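Local atomic coordinates of phospho-2-dehydro-3-deoxyheptonate aldolase (Francisella tularensis, PDB entry 3TQK), a protein that probably condenses phosphoenolpyruvate with D-erythrose 4-phosphate into 3-deoxy-D-arabino-heptulosonate 7-phosphate, the first step of the route to chorismate. Residues A[55-60]-A[86-91]; A[264-269]-A[297-302]. One frame throughout, in Å; residues are numbered along the deposited sequence.

In the fold
Both contacts are buried at the C-terminal ends of the strands of an eight-stranded parallel beta/alpha barrel, and one manganese ion links them. Contact 1 joins strands 51-56 and 84-89 and the loops after them; contact 2 joins the turn after strand 260-263 to strand 293-299, so they flank the seam where 293-299 pairs with 51-56. Every touching residue of contact 1 is buried, whereas contact 2 lies farther from the chain centre and its His-266 is partly exposed. Contact 1 combines strand pairing with backbone carbonyls gripped by an arginine, and packs apolar side chains between strands and helices; contact 2, smaller in area, is built on a carboxylate and an imidazole that share the metal.

Contact 1: A[55-60]-A[86-91]; sequences VGPCSI and IIMRVY. With MN (manganese (II) ion), chain B.
With CG anti to the backbone N (chi1 -175°) and the chain extended as far as NE, Arg-89 reaches along residues 56-58 to the carbonyls of Pro-57 and Cys-58. Its NE bonds to Pro-57 O at 2.8 Å, and NH2 to Cys-58 O at 2.9 Å on a lone pair. The single N-H of NE also makes a longer bond to Cys-58 O (3.3 Å), which thus accepts from both nitrogens. Both oxygens lie close to the guanidinium plane, which suits arginine's flat array of N-H groups. The ring of Tyr-91 lies against the guanidinium, its face 3.7 Å from Arg-89 CZ. Since Cys-58 SG binds the manganese, Arg-89 holds the backbone of a metal ligand.

Parallel-strand bonds join Val-55 N to Ile-87 O and Arg-89 N to Val-55 O. Gly-56 fits because, at its backbone angles, a CB would jam against Val-55 O and clash with Arg-89 O. Ile-60 N bonds almost straight to Tyr-91 O (177°), and a water joins Pro-57 O, Arg-89 O and Tyr-91 N.

The contact closes a right-handed beta-alpha-beta unit: helix 63-80 packs on Val-55, Ile-86 and Met-88, helix 116-132 on Ile-60 and Val-90, and strand 293-299 on Arg-89.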
loop_
_atom_site.group_PDB
_atom_site.type_symbol
_atom_site.label_atom_id
_atom_site.label_comp_id
_atom_site.label_asym_id
_atom_site.label_seq_id
_atom_site.Cartn_x
_atom_site.Cartn_y
_atom_site.Cartn_z
ATOM N N VAL A 55 7.045 22.054 -7.531
ATOM C CA VAL A 55 5.973 22.993 -7.719
ATOM C C VAL A 55 5.238 22.678 -9.005
ATOM O O VAL A 55 5.845 22.447 -10.045
ATOM C CB VAL A 55 6.513 24.450 -7.742
ATOM C CG1 VAL A 55 7.498 24.643 -8.880
ATOM C CG2 VAL A 55 5.375 25.438 -7.861
ATOM N N GLY A 56 3.918 22.659 -8.933
ATOM C CA GLY A 56 3.115 22.449 -10.121
ATOM C C GLY A 56 1.688 22.122 -9.770
ATOM O O GLY A 56 1.292 22.255 -8.612
ATOM N N PRO A 57 0.900 21.716 -10.777
ATOM C CA PRO A 57 -0.510 21.366 -10.608
ATOM C C PRO A 57 -0.723 20.201 -9.653
ATOM O O PRO A 57 0.145 19.333 -9.538
ATOM C CB PRO A 57 -0.932 20.966 -12.020
ATOM C CG PRO A 57 0.004 21.698 -12.912
ATOM C CD PRO A 57 1.301 21.697 -12.195
ATOM N N CYS A 58 -1.873 20.183 -8.982
ATOM C CA CYS A 58 -2.218 19.066 -8.098
ATOM C C CYS A 58 -2.066 17.759 -8.870
ATOM O O CYS A 58 -1.361 16.850 -8.432
ATOM C CB CYS A 58 -3.647 19.205 -7.550
ATOM S SG CYS A 58 -4.231 17.721 -6.648
ATOM N N SER A 59 -2.719 17.694 -10.030
ATOM C CA SER A 59 -2.638 16.538 -10.920
ATOM C C SER A 59 -2.796 17.020 -12.359
ATOM O O SER A 59 -3.485 18.007 -12.608
ATOM C CB SER A 59 -3.761 15.559 -10.595
ATOM O OG SER A 59 -5.020 16.175 -10.863
ATOM N N ILE A 60 -2.147 16.337 -13.299
ATOM C CA ILE A 60 -2.265 16.717 -14.703
ATOM C C ILE A 60 -3.572 16.140 -15.272
ATOM O O ILE A 60 -3.909 14.970 -15.042
ATOM C CB ILE A 60 -1.054 16.236 -15.535
ATOM C CG1 ILE A 60 0.265 16.828 -14.983
ATOM C CG2 ILE A 60 -1.239 16.563 -17.032
ATOM C CD1 ILE A 60 0.450 18.332 -15.160
ATOM N N ILE A 86 14.338 24.207 -8.839
ATOM C CA ILE A 86 12.937 24.078 -9.215
ATOM C C ILE A 86 12.743 22.763 -9.932
ATOM O O ILE A 86 13.462 22.456 -10.892
ATOM C CB ILE A 86 12.458 25.235 -10.120
ATOM C CG1 ILE A 86 12.394 26.538 -9.319
ATOM C CG2 ILE A 86 11.079 24.931 -10.682
ATOM C CD1 ILE A 86 12.293 27.771 -10.154
ATOM N N ILE A 87 11.795 21.978 -9.426
ATOM C CA ILE A 87 11.422 20.702 -10.018
ATOM C C ILE A 87 9.932 20.748 -10.277
ATOM O O ILE A 87 9.157 21.038 -9.373
ATOM C CB ILE A 87 11.707 19.524 -9.076
ATOM C CG1 ILE A 87 13.199 19.469 -8.730
ATOM C CG2 ILE A 87 11.247 18.207 -9.736
ATOM C CD1 ILE A 87 13.549 18.378 -7.757
HETATM N N MSE A 88 9.524 20.491 -11.508
HETATM C CA MSE A 88 8.109 20.580 -11.812
HETATM C C MSE A 88 7.333 19.341 -11.423
HETATM O O MSE A 88 7.705 18.223 -11.764
HETATM C CB MSE A 88 7.820 20.818 -13.269
HETATM C CG MSE A 88 6.299 20.812 -13.459
HETATM SE SE MSE A 88 5.836 21.690 -14.989
HETATM C CE MSE A 88 3.952 21.164 -15.237
ATOM N N ARG A 89 6.209 19.591 -10.771
ATOM C CA ARG A 89 5.315 18.562 -10.287
ATOM C C ARG A 89 4.456 18.066 -11.446
ATOM O O ARG A 89 3.677 18.830 -12.035
ATOM C CB ARG A 89 4.462 19.176 -9.178
ATOM C CG ARG A 89 3.534 18.256 -8.456
ATOM C CD ARG A 89 2.523 19.072 -7.642
ATOM N NE ARG A 89 1.401 18.207 -7.324
ATOM C CZ ARG A 89 1.330 17.416 -6.261
ATOM N NH1 ARG A 89 2.291 17.414 -5.352
ATOM N NH2 ARG A 89 0.269 16.630 -6.098
ATOM N N VAL A 90 4.615 16.794 -11.791
ATOM C CA VAL A 90 3.864 16.198 -12.888
ATOM C C VAL A 90 3.182 14.933 -12.374
ATOM O O VAL A 90 3.682 13.818 -12.577
ATOM C CB VAL A 90 4.785 15.877 -14.098
ATOM C CG1 VAL A 90 3.958 15.657 -15.349
ATOM C CG2 VAL A 90 5.800 16.996 -14.330
ATOM N N TYR A 91 2.045 15.113 -11.696
ATOM C CA TYR A 91 1.349 14.007 -11.030
ATOM C C TYR A 91 0.218 13.449 -11.870
ATOM O O TYR A 91 -0.538 14.198 -12.480
ATOM C CB TYR A 91 0.828 14.438 -9.666
ATOM C CG TYR A 91 1.870 14.332 -8.575
ATOM C CD1 TYR A 91 3.144 14.866 -8.746
ATOM C CD2 TYR A 91 1.592 13.689 -7.377
ATOM C CE1 TYR A 91 4.104 14.773 -7.760
ATOM C CE2 TYR A 91 2.558 13.598 -6.371
ATOM C CZ TYR A 91 3.813 14.147 -6.574
ATOM O OH TYR A 91 4.781 14.072 -5.588
HETATM MN MN MN B . -3.082 17.417 -4.368
HETATM O O HOH W 1 1.192 17.664 -11.611
HETATM O O HOH W 2 -3.661 13.020 -13.120
#

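Contact 2: A[264-269]-A[297-302]; sequences CSHGNS and MIESNL. With MN (manganese (II) ion), chain B.
Glu-299 and His-266 meet at a manganese ion, and Ser-265 holds the carboxylate from the other oxygen. Glu-299 OE2 binds the metal at 2.0 Å and His-266 NE2 binds it at 2.2 Å. These two ligand atoms are only 2.8 Å apart, a separation set by their shared metal and not by a hydrogen bond. Cys-58 and Asp-322 complete the set of protein ligands.

The second carboxylate oxygen has its own partners. Ser-265 OG donates to Glu-299 OE1 at 2.6 Å, arriving on the anti side and 25° out of the carboxylate plane. A water that accepts from His-266 N gives a further hydrogen bond to Glu-299 OE1 at 2.9 Å. Serine suits its place because, with OG anti to the backbone N (chi1 -162°), its short side chain brings the hydroxyl within bonding distance of the acid. OE1 also lies over one face of the imidazole, 3.3 Å above its plane and offset toward the rim, and the ring and carboxylate planes are 51° apart.

Asp-263 serves the turn twice, accepting from His-266 ND1 through one oxygen and from Ser-265 N through the other. The backbone of strand 293-299 takes part as well: Cys-264 N donates to Met-297 O at 2.9 Å, extending the barrel pairing past the end of strand 260-263. The side-chain OE1 of Gln-276 accepts from Glu-299 N.

In the histidine, ND1 donates to Asp-263 and NE2 is the nitrogen that binds the metal; the aspartate would be expected to make the ring a more electron-rich ligand. The carboxylate divides its labour likewise: OE2 is given to manganese while Ser-265 OG and the water hold OE1, which limits its rotation and fixes its orientation for metal binding.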
loop_
_atom_site.group_PDB
_atom_site.type_symbol
_atom_site.label_atom_id
_atom_site.label_comp_id
_atom_site.label_asym_id
_atom_site.label_seq_id
_atom_site.Cartn_x
_atom_site.Cartn_y
_atom_site.Cartn_z
ATOM N N CYS A 264 3.641 22.463 1.559
ATOM C CA CYS A 264 2.850 23.620 1.982
ATOM C C CYS A 264 1.340 23.398 1.818
ATOM O O CYS A 264 0.541 24.168 2.360
ATOM C CB CYS A 264 3.230 24.875 1.194
ATOM S SG CYS A 264 4.952 25.319 1.312
ATOM N N SER A 265 0.964 22.367 1.062
ATOM C CA SER A 265 -0.428 22.120 0.697
ATOM C C SER A 265 -1.011 20.928 1.471
ATOM O O SER A 265 -0.505 20.558 2.531
ATOM C CB SER A 265 -0.510 21.875 -0.818
ATOM O OG SER A 265 -1.828 22.039 -1.294
ATOM N N HIS A 266 -2.077 20.342 0.928
ATOM C CA HIS A 266 -2.774 19.192 1.531
ATOM C C HIS A 266 -3.044 19.393 3.024
ATOM O O HIS A 266 -3.673 20.378 3.400
ATOM C CB HIS A 266 -2.025 17.892 1.211
ATOM C CG HIS A 266 -1.814 17.691 -0.255
ATOM N ND1 HIS A 266 -0.595 17.896 -0.865
ATOM C CD2 HIS A 266 -2.684 17.373 -1.244
ATOM C CE1 HIS A 266 -0.716 17.677 -2.164
ATOM N NE2 HIS A 266 -1.977 17.372 -2.420
ATOM N N GLY A 267 -2.566 18.487 3.870
ATOM C CA GLY A 267 -2.853 18.574 5.301
ATOM C C GLY A 267 -2.302 19.803 6.008
ATOM O O GLY A 267 -2.852 20.228 7.032
ATOM N N ASN A 268 -1.221 20.382 5.492
ATOM C CA ASN A 268 -0.611 21.542 6.160
ATOM C C ASN A 268 -1.351 22.858 5.885
ATOM O O ASN A 268 -1.465 23.707 6.771
ATOM C CB ASN A 268 0.882 21.662 5.810
ATOM C CG ASN A 268 1.759 20.774 6.673
ATOM O OD1 ASN A 268 2.811 20.297 6.241
ATOM N ND2 ASN A 268 1.334 20.555 7.897
ATOM N N SER A 269 -1.848 23.021 4.662
ATOM C CA SER A 269 -2.709 24.160 4.335
ATOM C C SER A 269 -4.162 23.850 4.692
ATOM O O SER A 269 -5.031 24.725 4.611
ATOM C CB SER A 269 -2.595 24.526 2.849
ATOM O OG SER A 269 -3.267 23.599 2.015
HETATM N N MSE A 297 6.998 21.681 -1.065
HETATM C CA MSE A 297 6.098 21.404 -2.188
HETATM C C MSE A 297 5.039 22.481 -2.228
HETATM O O MSE A 297 4.528 22.881 -1.191
HETATM C CB MSE A 297 5.403 20.060 -2.038
HETATM C CG MSE A 297 6.291 18.930 -1.550
HETATM SE SE MSE A 297 5.437 17.192 -1.833
HETATM C CE MSE A 297 5.274 17.259 -3.788
ATOM N N ILE A 298 4.719 22.944 -3.432
ATOM C CA ILE A 298 3.676 23.933 -3.642
ATOM C C ILE A 298 2.751 23.413 -4.730
ATOM O O ILE A 298 3.220 22.901 -5.745
ATOM C CB ILE A 298 4.265 25.251 -4.143
ATOM C CG1 ILE A 298 5.228 25.840 -3.118
ATOM C CG2 ILE A 298 3.147 26.245 -4.490
ATOM C CD1 ILE A 298 6.067 26.958 -3.686
ATOM N N GLU A 299 1.444 23.531 -4.515
ATOM C CA GLU A 299 0.461 23.161 -5.535
ATOM C C GLU A 299 0.043 24.427 -6.269
ATOM O O GLU A 299 -0.534 25.339 -5.682
ATOM C CB GLU A 299 -0.735 22.399 -4.930
ATOM C CG GLU A 299 -0.437 20.904 -4.705
ATOM C CD GLU A 299 -1.641 20.081 -4.233
ATOM O OE1 GLU A 299 -2.388 20.530 -3.331
ATOM O OE2 GLU A 299 -1.819 18.959 -4.758
ATOM N N SER A 300 0.386 24.481 -7.553
ATOM C CA SER A 300 0.331 25.710 -8.332
ATOM C C SER A 300 -0.189 25.438 -9.741
ATOM O O SER A 300 0.069 24.376 -10.307
ATOM C CB SER A 300 1.744 26.307 -8.404
ATOM O OG SER A 300 1.864 27.294 -9.416
ATOM N N ASN A 301 -0.902 26.401 -10.315
ATOM C CA ASN A 301 -1.407 26.260 -11.695
ATOM C C ASN A 301 -1.535 27.635 -12.356
ATOM O O ASN A 301 -1.122 28.639 -11.783
ATOM C CB ASN A 301 -2.753 25.507 -11.704
ATOM C CG ASN A 301 -2.898 24.535 -12.893
ATOM O OD1 ASN A 301 -2.455 24.809 -14.017
ATOM N ND2 ASN A 301 -3.538 23.397 -12.636
ATOM N N LEU A 302 -2.102 27.666 -13.559
ATOM C CA LEU A 302 -2.263 28.904 -14.318
ATOM C C LEU A 302 -3.364 29.779 -13.728
ATOM O O LEU A 302 -3.164 30.979 -13.523
ATOM C CB LEU A 302 -2.572 28.591 -15.785
ATOM C CG LEU A 302 -1.458 27.866 -16.545
ATOM C CD1 LEU A 302 -1.967 27.308 -17.878
ATOM C CD2 LEU A 302 -0.270 28.802 -16.760
HETATM MN MN MN B . -3.082 17.417 -4.368
HETATM O O HOH W 3 -4.222 20.112 -1.138
#